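Local coordinates for protein cytochrome c (PDB 2D0S) that probably carries electrons as a small bacterial c-type cytochrome, using the iron of a covalently attached heme c, at residues E2-A7 against I68-R73. Sequence-based numbering, arbitrary orientation.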
loop_
_atom_site.group_PDB
_atom_site.type_symbol
_atom_site.label_atom_id
_atom_site.label_comp_id
_atom_site.label_asym_id
_atom_site.label_seq_id
_atom_site.Cartn_x
_atom_site.Cartn_y
_atom_site.Cartn_z
ATOM N N GLU A 2 7.597 3.143 8.174
ATOM C CA GLU A 2 6.646 4.235 8.226
ATOM C C GLU A 2 7.164 5.567 7.614
ATOM O O GLU A 2 6.385 6.325 6.976
ATOM C CB GLU A 2 6.151 4.465 9.652
ATOM C CG GLU A 2 4.978 5.458 9.711
ATOM C CD GLU A 2 4.527 5.771 11.126
ATOM O OE1 GLU A 2 4.584 4.876 12.002
ATOM O OE2 GLU A 2 4.112 6.918 11.350
ATOM N N ALA A 3 8.441 5.889 7.842
ATOM C CA ALA A 3 8.973 7.166 7.397
ATOM C C ALA A 3 9.060 7.157 5.874
ATOM O O ALA A 3 8.875 8.182 5.216
ATOM C CB ALA A 3 10.383 7.410 8.019
ATOM N N LEU A 4 9.393 6.003 5.320
ATOM C CA LEU A 4 9.466 5.844 3.884
ATOM C C LEU A 4 8.055 5.984 3.221
ATOM O O LEU A 4 7.893 6.657 2.192
ATOM C CB LEU A 4 10.066 4.487 3.556
ATOM C CG LEU A 4 10.946 4.235 2.326
ATOM C CD1 LEU A 4 10.621 2.888 1.710
ATOM C CD2 LEU A 4 10.977 5.292 1.279
ATOM N N ALA A 5 7.060 5.363 3.829
ATOM C CA ALA A 5 5.711 5.407 3.313
ATOM C C ALA A 5 5.274 6.845 3.212
ATOM O O ALA A 5 4.726 7.295 2.174
ATOM C CB ALA A 5 4.752 4.620 4.240
ATOM N N LYS A 6 5.536 7.579 4.279
ATOM C CA LYS A 6 5.209 8.991 4.336
ATOM C C LYS A 6 6.050 9.845 3.342
ATOM O O LYS A 6 5.520 10.677 2.652
ATOM C CB LYS A 6 5.285 9.485 5.816
ATOM C CG LYS A 6 5.488 10.931 6.000
ATOM C CD LYS A 6 4.176 11.659 6.012
ATOM C CE LYS A 6 4.373 13.154 6.281
ATOM N NZ LYS A 6 3.054 13.869 6.293
ATOM N N ALA A 7 7.327 9.557 3.204
ATOM C CA ALA A 7 8.154 10.275 2.223
ATOM C C ALA A 7 7.665 10.028 0.821
ATOM O O ALA A 7 7.891 10.835 -0.038
ATOM C CB ALA A 7 9.658 9.862 2.334
ATOM N N ILE A 68 8.997 0.533 -2.857
ATOM C CA ILE A 68 7.646 0.050 -2.730
ATOM C C ILE A 68 7.630 -1.268 -1.930
ATOM O O ILE A 68 6.847 -1.423 -1.002
ATOM C CB ILE A 68 6.974 -0.168 -4.103
ATOM C CG1 ILE A 68 6.807 1.170 -4.815
ATOM C CG2 ILE A 68 5.630 -0.833 -3.902
ATOM C CD1 ILE A 68 6.336 1.038 -6.259
ATOM N N GLU A 69 8.504 -2.208 -2.281
ATOM C CA GLU A 69 8.500 -3.505 -1.581
ATOM C C GLU A 69 8.798 -3.370 -0.077
ATOM O O GLU A 69 8.152 -3.988 0.739
ATOM C CB GLU A 69 9.474 -4.471 -2.232
ATOM C CG GLU A 69 9.472 -5.873 -1.626
ATOM C CD GLU A 69 10.626 -6.707 -2.143
ATOM O OE1 GLU A 69 10.995 -7.680 -1.491
ATOM O OE2 GLU A 69 11.210 -6.323 -3.153
ATOM N N LYS A 70 9.776 -2.557 0.268
ATOM C CA LYS A 70 10.003 -2.159 1.654
ATOM C C LYS A 70 8.699 -1.683 2.375
ATOM O O LYS A 70 8.425 -2.082 3.501
ATOM C CB LYS A 70 11.054 -1.045 1.677
ATOM C CG LYS A 70 11.916 -0.976 2.904
ATOM C CD LYS A 70 13.352 -0.386 2.530
ATOM C CE LYS A 70 14.224 -0.098 3.778
ATOM N NZ LYS A 70 13.429 0.065 5.080
ATOM N N ILE A 71 7.941 -0.781 1.754
ATOM C CA ILE A 71 6.761 -0.228 2.424
ATOM C C ILE A 71 5.753 -1.364 2.583
ATOM O O ILE A 71 5.263 -1.625 3.679
ATOM C CB ILE A 71 6.156 0.938 1.652
ATOM C CG1 ILE A 71 7.149 2.136 1.603
ATOM C CG2 ILE A 71 4.735 1.342 2.270
ATOM C CD1 ILE A 71 6.828 3.193 0.412
ATOM N N VAL A 72 5.613 -2.167 1.537
ATOM C CA VAL A 72 4.636 -3.219 1.554
ATOM C C VAL A 72 4.930 -4.291 2.614
ATOM O O VAL A 72 4.031 -4.702 3.371
ATOM C CB VAL A 72 4.410 -3.830 0.166
ATOM C CG1 VAL A 72 3.732 -5.177 0.296
ATOM C CG2 VAL A 72 3.529 -2.856 -0.735
ATOM N N ARG A 73 6.191 -4.674 2.766
ATOM C CA ARG A 73 6.503 -5.683 3.791
ATOM C C ARG A 73 6.245 -5.123 5.180
ATOM O O ARG A 73 5.808 -5.837 6.066
ATOM C CB ARG A 73 7.932 -6.222 3.637
ATOM C CG ARG A 73 8.121 -7.029 2.380
ATOM C CD ARG A 73 9.529 -7.761 2.326
ATOM N NE ARG A 73 9.713 -8.462 1.053
ATOM C CZ ARG A 73 9.276 -9.700 0.805
ATOM N NH1 ARG A 73 8.694 -10.391 1.757
ATOM N NH2 ARG A 73 9.475 -10.266 -0.385
#
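The crossing of the N-terminal and C-terminal helices, a hallmark of the cytochrome c fold, is made here by Leu4 and Ala5 of helix 2-7 against Lys70 and Ile71 of helix 65-75. The axes of the two segments approach to 9.1 Å with an angle of 125° between their N-to-C directions. The CA atoms of Ala5 and Ile71 lie 5.8 Å apart. The small side chain of Ala5 is consistent with this close approach: its CB meets Ile71 CG2 at 3.8 Å, while Ile71 CD1, at the end of the other branch, meets Ala5 CA, also at 3.8 Å. Both branches of Ile71 are thus engaged. Its CG1 lies beside the backbone N (chi1 -65°) and CG2 anti to it, which puts CG2 on the Ala5 methyl and sends CG1 and CD1 toward the Ala5 backbone and Leu4, whose CD1 meets CG1 at 3.6 Å. The Leu4 side chain crosses that of Ile71 at about a right angle, and the same Leu4 CD1 rests on Lys70 CB at 4.0 Å. No hydrogen bond joins the two segments, so apolar packing carries the crossing, with 193 Å² buried in total. Ile71 also touches heme c, so the contact backs onto the heme pocket through this residue, and its side chain is close to Cys10, one of the covalent heme attachment points. At the more exposed margin, Lys70 NZ forms a salt bridge with Asp1 OD2, while Asp1 OD1 accepts a hydrogen bond from Leu4 N.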